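PDB 4V2X: endo-beta-1,4-glucanase (cellulase B) from Bacillus halodurans, which probably hydrolyses beta-1,4-linked glucans, including xyloglucan and mixed-linkage beta-1,3-1,4-glucans, with a family 5 catalytic module joined to Ig-like and CBM46 modules. Local coordinates for residues Val170-Arg173 against Ser174-Gln178; Glu197-Ser201 against Gln202-Glu206; Lys528-Gly531 against Tyr532-Pro536. All blocks are in the same frame, centred on the assembly; numbering follows the deposited sequence.

In the fold
Interactions 1 and 2 belong to the eight-stranded (beta/alpha)8 barrel of the family 5 catalytic module, and interaction 3 to the C-terminal carbohydrate-binding module. Helix 165-183, which holds interaction 1, leads into strand 190-193, and the loop of interaction 2 follows that strand; the two centres are 21 Å apart and their nearest atoms about 8 Å. Interaction 1 backs onto helix 209-227, whose Asp216 and Asp217 bind calcium, about 12 Å from the Tyr172 side chain. Interaction 2 starts at Glu197, beside Glu319 and probably in the active-site cleft. Interaction 3, centred 26 Å from interaction 2 and 43 Å from interaction 1, meets the catalytic module through Lys327 and Asn282.

Interaction 1: residues Val170-Arg173 against Ser174-Gln178; sequences VKYR and SLWEQ
Tyr172 and Trp176 lie one turn apart on helix 165-183, an outer helix of the (beta/alpha)8 barrel, and form a T-shaped pair in which the indole edge points at the phenol face. The centroid of the Tyr172 ring is 4.9 Å from that of the five-membered ring of Trp176, the planes at 76°. With its CG anti to the backbone N (chi1 -178°), the Tyr172 ring runs down the flank of the helix from CB, and contact with the indole begins only at the ring. CD1 just reaches Trp176 CD1, CE1 meets both CD1 and NE1 of Trp176, and CZ comes closest, 3.7 Å from Trp176 CD1. Beyond CZ the hydroxyl is bound to the carbonyl of Leu218 on helix 209-227, while Trp176 NE1 is held by Ser194 O, so both rings are tethered at their polar atoms. Phe192 of strand 190-193 and Phe222 of helix 209-227, the latter edge-to-face, pack against the indole.

On a more exposed flank, one of two modelled conformers of Arg173 bends at chi3 (-83°) and sends NH1 to Glu177 OE2, a salt bridge of 2.8 Å that holds for this conformer and may be lost in the other. The backbone bonds beneath are those of a regular alpha-helix, such as Trp176 N to Tyr172 O at 3.1 Å. Ser174 OG bonds to Asp121 O, and at the following turn Gln178 NE2 makes a weak bond of 3.1 Å to that same Ser174 OG.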
loop_
_atom_site.group_PDB
_atom_site.type_symbol
_atom_site.label_atom_id
_atom_site.label_comp_id
_atom_site.label_asym_id
_atom_site.label_seq_id
_atom_site.Cartn_x
_atom_site.Cartn_y
_atom_site.Cartn_z
ATOM N N VAL A 170 -4.493 -0.323 -20.270
ATOM C CA VAL A 170 -5.372 -0.559 -21.422
ATOM C C VAL A 170 -5.076 -1.907 -22.094
ATOM O O VAL A 170 -5.986 -2.678 -22.377
ATOM C CB VAL A 170 -5.264 0.583 -22.465
ATOM C CG1 VAL A 170 -5.885 0.179 -23.795
ATOM C CG2 VAL A 170 -5.929 1.850 -21.936
ATOM N N LYS A 171 -3.803 -2.178 -22.341
ATOM C CA LYS A 171 -3.376 -3.423 -22.981
ATOM C C LYS A 171 -3.643 -4.654 -22.106
ATOM O O LYS A 171 -4.174 -5.662 -22.576
ATOM C CB LYS A 171 -1.889 -3.324 -23.311
ATOM C CG LYS A 171 -1.365 -4.438 -24.199
ATOM C CD LYS A 171 0.040 -4.117 -24.665
ATOM C CE LYS A 171 0.667 -5.277 -25.420
ATOM N NZ LYS A 171 1.978 -4.892 -25.983
ATOM N N TYR A 172 -3.276 -4.552 -20.832
ATOM C CA TYR A 172 -3.495 -5.616 -19.847
ATOM C C TYR A 172 -4.984 -5.923 -19.692
ATOM O O TYR A 172 -5.389 -7.084 -19.735
ATOM C CB TYR A 172 -2.887 -5.176 -18.519
ATOM C CG TYR A 172 -2.953 -6.140 -17.362
ATOM C CD1 TYR A 172 -2.020 -7.165 -17.221
ATOM C CD2 TYR A 172 -3.896 -5.976 -16.355
ATOM C CE1 TYR A 172 -2.050 -8.023 -16.131
ATOM C CE2 TYR A 172 -3.932 -6.828 -15.264
ATOM C CZ TYR A 172 -3.012 -7.845 -15.155
ATOM O OH TYR A 172 -3.072 -8.663 -14.055
ATOM N N ARG A 173 -5.792 -4.875 -19.525
ATOM C CA ARG A 173 -7.241 -5.029 -19.431
ATOM C C ARG A 173 -7.787 -5.748 -20.662
ATOM O O ARG A 173 -8.578 -6.678 -20.540
ATOM C CB ARG A 173 -7.910 -3.660 -19.268
ATOM C CG ARG A 173 -9.420 -3.649 -19.439
ATOM C CD ARG A 173 -9.993 -2.288 -19.072
ATOM N NE ARG A 173 -10.193 -2.156 -17.635
ATOM C CZ ARG A 173 -11.230 -2.676 -16.987
ATOM N NH1 ARG A 173 -12.149 -3.356 -17.655
ATOM N NH2 ARG A 173 -11.345 -2.521 -15.676
ATOM N N SER A 174 -7.359 -5.315 -21.842
ATOM C CA SER A 174 -7.852 -5.916 -23.078
ATOM C C SER A 174 -7.561 -7.415 -23.144
ATOM O O SER A 174 -8.424 -8.208 -23.515
ATOM C CB SER A 174 -7.258 -5.229 -24.303
ATOM O OG SER A 174 -7.697 -5.900 -25.474
ATOM N N LEU A 175 -6.346 -7.802 -22.776
ATOM C CA LEU A 175 -5.964 -9.205 -22.850
ATOM C C LEU A 175 -6.787 -10.042 -21.883
ATOM O O LEU A 175 -7.300 -11.093 -22.263
ATOM C CB LEU A 175 -4.462 -9.386 -22.600
ATOM C CG LEU A 175 -3.526 -8.856 -23.690
ATOM C CD1 LEU A 175 -2.078 -9.140 -23.326
ATOM C CD2 LEU A 175 -3.833 -9.448 -25.055
ATOM N N TRP A 176 -6.945 -9.571 -20.647
ATOM C CA TRP A 176 -7.693 -10.343 -19.666
ATOM C C TRP A 176 -9.197 -10.321 -19.916
ATOM O O TRP A 176 -9.879 -11.281 -19.591
ATOM C CB TRP A 176 -7.365 -9.916 -18.235
ATOM C CG TRP A 176 -6.166 -10.658 -17.720
ATOM C CD1 TRP A 176 -4.998 -10.126 -17.273
ATOM C CD2 TRP A 176 -6.016 -12.081 -17.651
ATOM N NE1 TRP A 176 -4.131 -11.130 -16.910
ATOM C CE2 TRP A 176 -4.735 -12.340 -17.134
ATOM C CE3 TRP A 176 -6.850 -13.162 -17.965
ATOM C CZ2 TRP A 176 -4.259 -13.636 -16.928
ATOM C CZ3 TRP A 176 -6.375 -14.449 -17.764
ATOM C CH2 TRP A 176 -5.094 -14.672 -17.242
ATOM N N GLU A 177 -9.704 -9.239 -20.500
ATOM C CA GLU A 177 -11.090 -9.230 -20.973
ATOM C C GLU A 177 -11.312 -10.323 -22.024
ATOM O O GLU A 177 -12.268 -11.094 -21.928
ATOM C CB GLU A 177 -11.473 -7.850 -21.524
ATOM C CG GLU A 177 -11.794 -6.842 -20.431
ATOM C CD GLU A 177 -12.094 -5.451 -20.956
ATOM O OE1 GLU A 177 -11.958 -5.216 -22.176
ATOM O OE2 GLU A 177 -12.461 -4.585 -20.134
ATOM N N GLN A 178 -10.408 -10.412 -22.995
ATOM C CA GLN A 178 -10.503 -11.417 -24.060
ATOM C C GLN A 178 -10.371 -12.846 -23.555
ATOM O O GLN A 178 -11.146 -13.713 -23.949
ATOM C CB GLN A 178 -9.434 -11.185 -25.127
ATOM C CG GLN A 178 -9.675 -9.960 -25.996
ATOM C CD GLN A 178 -8.546 -9.740 -26.983
ATOM O OE1 GLN A 178 -8.433 -10.455 -27.970
ATOM N NE2 GLN A 178 -7.696 -8.761 -26.713
#

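Interaction 2: residues Glu197-Ser201 against Gln202-Glu206; sequences EPKFS and QNWGE
Lys199 lies across one face of the Trp204 indole in the loop that follows strand 190-193 of the (beta/alpha)8 barrel, a loop that also contains an ST turn at Ser201. CE of Lys199 sits almost straight above the five-membered ring, 3.9 Å from its centroid, in a CH-pi contact. A bend at chi4 (-52°) then carries NZ over the six-membered ring, 4.5 Å from that centroid, adding a cation-pi interaction. The far rim of the same indole meets Glu197: OE1 comes to 3.3 Å from Trp204 CH2, near the ring plane, with the carboxylate turned 84° against the indole.

Further out, the loop that carries Trp204 is held by bonds on either side of that residue. Ser201 OG accepts the Asn203 N-H at 3.0 Å, the bond that defines the ST turn. Gly205 N in turn is bound to Glu244 OE2.

Glu197 OE2 bonds to His272 ND1 and lies close to Glu319; its place after the fourth strand is where family 5 relatives carry the acid/base glutamate, consistent with a cleft at this point. A weak bond of 3.4 Å also runs from Asn203 ND2 to Glu206 OE2, while the Ser201 hydroxyl OG gives its own proton to Glu206 OE1, 2.6 Å away on the anti side of the carboxylate.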
loop_
_atom_site.group_PDB
_atom_site.type_symbol
_atom_site.label_atom_id
_atom_site.label_comp_id
_atom_site.label_asym_id
_atom_site.label_seq_id
_atom_site.Cartn_x
_atom_site.Cartn_y
_atom_site.Cartn_z
ATOM N N GLU A 197 5.942 -13.499 -12.669
ATOM C CA GLU A 197 7.145 -12.830 -12.145
ATOM C C GLU A 197 7.140 -11.309 -12.369
ATOM O O GLU A 197 8.056 -10.749 -12.981
ATOM C CB GLU A 197 8.398 -13.472 -12.765
ATOM C CG GLU A 197 8.512 -14.952 -12.420
ATOM C CD GLU A 197 9.770 -15.650 -12.912
ATOM O OE1 GLU A 197 10.492 -15.122 -13.780
ATOM O OE2 GLU A 197 10.032 -16.769 -12.409
ATOM N N PRO A 198 6.098 -10.622 -11.873
ATOM C CA PRO A 198 5.978 -9.191 -12.139
ATOM C C PRO A 198 7.102 -8.356 -11.538
ATOM O O PRO A 198 7.559 -8.627 -10.434
ATOM C CB PRO A 198 4.637 -8.823 -11.494
ATOM C CG PRO A 198 4.391 -9.891 -10.490
ATOM C CD PRO A 198 4.952 -11.132 -11.106
ATOM N N LYS A 199 7.554 -7.363 -12.292
ATOM C CA LYS A 199 8.488 -6.365 -11.780
ATOM C C LYS A 199 8.390 -5.130 -12.666
ATOM O O LYS A 199 7.761 -5.181 -13.725
ATOM C CB LYS A 199 9.914 -6.909 -11.730
ATOM C CG LYS A 199 10.513 -7.301 -13.067
ATOM C CD LYS A 199 11.870 -7.956 -12.877
ATOM C CE LYS A 199 12.649 -8.035 -14.179
ATOM N NZ LYS A 199 11.890 -8.657 -15.295
ATOM N N PHE A 200 8.980 -4.024 -12.221
ATOM C CA PHE A 200 8.794 -2.742 -12.907
ATOM C C PHE A 200 10.102 -2.024 -13.154
ATOM O O PHE A 200 10.162 -0.799 -13.238
ATOM C CB PHE A 200 7.779 -1.895 -12.141
ATOM C CG PHE A 200 6.455 -2.556 -12.053
ATOM C CD1 PHE A 200 5.547 -2.451 -13.099
ATOM C CD2 PHE A 200 6.149 -3.381 -10.979
ATOM C CE1 PHE A 200 4.339 -3.118 -13.057
ATOM C CE2 PHE A 200 4.944 -4.056 -10.934
ATOM C CZ PHE A 200 4.034 -3.918 -11.969
ATOM N N SER A 201 11.145 -2.829 -13.291
ATOM C CA SER A 201 12.412 -2.396 -13.820
ATOM C C SER A 201 12.777 -3.427 -14.867
ATOM O O SER A 201 12.282 -4.559 -14.826
ATOM C CB SER A 201 13.463 -2.371 -12.717
ATOM O OG SER A 201 14.759 -2.276 -13.275
ATOM N N GLN A 202 13.647 -3.057 -15.802
ATOM C CA GLN A 202 14.173 -4.040 -16.743
ATOM C C GLN A 202 15.068 -5.052 -16.012
ATOM O O GLN A 202 15.306 -6.143 -16.521
ATOM C CB GLN A 202 14.932 -3.371 -17.900
ATOM C CG GLN A 202 16.350 -2.921 -17.567
ATOM C CD GLN A 202 17.223 -2.737 -18.802
ATOM O OE1 GLN A 202 16.731 -2.420 -19.886
ATOM N NE2 GLN A 202 18.529 -2.928 -18.639
ATOM N N ASN A 203 15.551 -4.684 -14.826
ATOM C CA ASN A 203 16.435 -5.539 -14.029
ATOM C C ASN A 203 15.745 -6.191 -12.836
ATOM O O ASN A 203 14.783 -5.649 -12.295
ATOM C CB ASN A 203 17.609 -4.712 -13.516
ATOM C CG ASN A 203 18.451 -4.142 -14.641
ATOM O OD1 ASN A 203 18.646 -4.786 -15.670
ATOM N ND2 ASN A 203 18.944 -2.928 -14.453
ATOM N N TRP A 204 16.262 -7.352 -12.429
ATOM C CA TRP A 204 15.860 -8.008 -11.180
ATOM C C TRP A 204 16.494 -7.315 -9.977
ATOM O O TRP A 204 17.574 -6.736 -10.086
ATOM C CB TRP A 204 16.285 -9.482 -11.181
ATOM C CG TRP A 204 15.640 -10.277 -12.258
ATOM C CD1 TRP A 204 16.087 -10.447 -13.537
ATOM C CD2 TRP A 204 14.411 -10.999 -12.162
ATOM N NE1 TRP A 204 15.213 -11.238 -14.243
ATOM C CE2 TRP A 204 14.174 -11.590 -13.423
ATOM C CE3 TRP A 204 13.486 -11.201 -11.134
ATOM C CZ2 TRP A 204 13.052 -12.369 -13.682
ATOM C CZ3 TRP A 204 12.372 -11.976 -11.391
ATOM C CH2 TRP A 204 12.166 -12.554 -12.656
ATOM N N GLY A 205 15.826 -7.391 -8.831
ATOM C CA GLY A 205 16.368 -6.854 -7.587
ATOM C C GLY A 205 16.390 -5.337 -7.514
ATOM O O GLY A 205 17.216 -4.763 -6.806
ATOM N N GLU A 206 15.479 -4.692 -8.242
ATOM C CA GLU A 206 15.348 -3.238 -8.222
ATOM C C GLU A 206 13.900 -2.867 -7.916
ATOM O O GLU A 206 13.295 -2.048 -8.614
ATOM C CB GLU A 206 15.790 -2.633 -9.560
ATOM C CG GLU A 206 17.261 -2.865 -9.880
ATOM C CD GLU A 206 17.741 -2.071 -11.085
ATOM O OE1 GLU A 206 16.901 -1.629 -11.903
ATOM O OE2 GLU A 206 18.969 -1.893 -11.224
#

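Interaction 3: residues Lys528-Gly531 against Tyr532-Pro536; sequences KEFG and YAFSP
Gly531 N donates to Phe534 O at 2.7 Å, the shortest sound polar bond across this turn, although its N-H is bent to 137° at the hydrogen. A second backbone bond, from Ala533 N to Glu529 O at 3.0 Å, closes a five-residue alpha-turn. Within it Gly531 adopts backbone angles at which any CB would collide with the carbonyl oxygen of Phe530, and a weak bond from Tyr532 N to Phe530 O makes a gamma-turn about it.

Two phenylalanines pack on one flank of the turn. Phe534 places CG in the crowded position between its backbone N and carbonyl carbon (chi1 67°), which brings its ring back toward the preceding residues: CE1 approaches Lys528 O near the ring plane, and CE2 lies 3.7 Å from Phe530 CD2. The two rings meet obliquely, planes 68° apart. Phe530 reaches on to the strand, its CZ 3.4 Å from Pro536 CD, and also touches Asn282 and Val331. Exchanging Phe530 for an alanine is likely to leave Pro536 CD and Phe534 CE2 without their aromatic neighbour and to open a gap toward Val331.

On another side, the extended Glu529 chain lays its CD 3.6 Å from Tyr532 CB, while its OE2 forms a salt bridge with Lys327, whose NZ also holds Phe530 O. Lys528 NZ is gathered in by the carbonyls of Ala519, Pro521 and Thr525. The whole is a compact turn leading into edge strand 534-537 of the antiparallel sheet of the CBM46 module, placed where that module abuts the catalytic one.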
loop_
_atom_site.group_PDB
_atom_site.type_symbol
_atom_site.label_atom_id
_atom_site.label_comp_id
_atom_site.label_asym_id
_atom_site.label_seq_id
_atom_site.Cartn_x
_atom_site.Cartn_y
_atom_site.Cartn_z
ATOM N N LYS A 528 34.799 -19.379 -9.454
ATOM C CA LYS A 528 34.071 -18.933 -10.643
ATOM C C LYS A 528 32.834 -19.790 -10.906
ATOM O O LYS A 528 32.670 -20.883 -10.346
ATOM C CB LYS A 528 34.984 -18.942 -11.872
ATOM C CG LYS A 528 36.238 -18.088 -11.744
ATOM C CD LYS A 528 35.939 -16.618 -11.460
ATOM C CE LYS A 528 36.084 -16.253 -9.988
ATOM N NZ LYS A 528 35.792 -14.813 -9.723
ATOM N N GLU A 529 31.960 -19.276 -11.762
ATOM C CA GLU A 529 30.679 -19.902 -12.035
ATOM C C GLU A 529 30.801 -21.017 -13.081
ATOM O O GLU A 529 31.244 -20.785 -14.206
ATOM C CB GLU A 529 29.676 -18.847 -12.491
ATOM C CG GLU A 529 28.319 -19.442 -12.822
ATOM C CD GLU A 529 27.273 -18.423 -13.204
ATOM O OE1 GLU A 529 27.487 -17.213 -12.992
ATOM O OE2 GLU A 529 26.228 -18.851 -13.729
ATOM N N PHE A 530 30.369 -22.224 -12.717
ATOM C CA PHE A 530 30.459 -23.394 -13.588
ATOM C C PHE A 530 29.625 -23.153 -14.845
ATOM O O PHE A 530 28.476 -22.726 -14.757
ATOM C CB PHE A 530 29.949 -24.639 -12.844
ATOM C CG PHE A 530 30.291 -25.947 -13.509
ATOM C CD1 PHE A 530 29.626 -26.365 -14.660
ATOM C CD2 PHE A 530 31.260 -26.782 -12.963
ATOM C CE1 PHE A 530 29.933 -27.575 -15.258
ATOM C CE2 PHE A 530 31.569 -27.996 -13.557
ATOM C CZ PHE A 530 30.908 -28.396 -14.706
ATOM N N GLY A 531 30.216 -23.419 -16.009
ATOM C CA GLY A 531 29.529 -23.234 -17.291
ATOM C C GLY A 531 29.756 -21.835 -17.828
ATOM O O GLY A 531 30.246 -21.665 -18.953
ATOM N N TYR A 532 29.442 -20.827 -17.020
ATOM C CA TYR A 532 29.549 -19.443 -17.452
ATOM C C TYR A 532 31.002 -19.030 -17.676
ATOM O O TYR A 532 31.328 -18.452 -18.714
ATOM C CB TYR A 532 28.886 -18.502 -16.447
ATOM C CG TYR A 532 28.956 -17.056 -16.874
ATOM C CD1 TYR A 532 28.120 -16.571 -17.863
ATOM C CD2 TYR A 532 29.888 -16.189 -16.312
ATOM C CE1 TYR A 532 28.191 -15.253 -18.278
ATOM C CE2 TYR A 532 29.973 -14.868 -16.726
ATOM C CZ TYR A 532 29.115 -14.407 -17.706
ATOM O OH TYR A 532 29.195 -13.101 -18.112
ATOM N N ALA A 533 31.862 -19.316 -16.694
ATOM C CA ALA A 533 33.268 -18.907 -16.738
ATOM C C ALA A 533 34.213 -19.996 -17.256
ATOM O O ALA A 533 35.289 -19.698 -17.789
ATOM C CB ALA A 533 33.708 -18.439 -15.358
ATOM N N PHE A 534 33.820 -21.254 -17.096
ATOM C CA PHE A 534 34.659 -22.370 -17.493
ATOM C C PHE A 534 33.793 -23.604 -17.662
ATOM O O PHE A 534 32.673 -23.653 -17.154
ATOM C CB PHE A 534 35.709 -22.647 -16.416
ATOM C CG PHE A 534 35.115 -23.147 -15.132
ATOM C CD1 PHE A 534 34.665 -22.253 -14.174
ATOM C CD2 PHE A 534 34.959 -24.511 -14.906
ATOM C CE1 PHE A 534 34.101 -22.703 -12.993
ATOM C CE2 PHE A 534 34.383 -24.964 -13.731
ATOM C CZ PHE A 534 33.963 -24.066 -12.777
ATOM N N SER A 535 34.312 -24.610 -18.354
ATOM C CA SER A 535 33.583 -25.863 -18.537
ATOM C C SER A 535 34.538 -27.019 -18.829
ATOM O O SER A 535 35.454 -26.869 -19.624
ATOM C CB SER A 535 32.582 -25.718 -19.688
ATOM O OG SER A 535 31.824 -26.908 -19.874
ATOM N N PRO A 536 34.319 -28.178 -18.195
ATOM C CA PRO A 536 35.115 -29.334 -18.572
ATOM C C PRO A 536 34.507 -29.984 -19.806
ATOM O O PRO A 536 33.297 -30.187 -19.847
ATOM C CB PRO A 536 34.988 -30.255 -17.360
ATOM C CG PRO A 536 33.657 -29.926 -16.779
ATOM C CD PRO A 536 33.381 -28.483 -17.094
#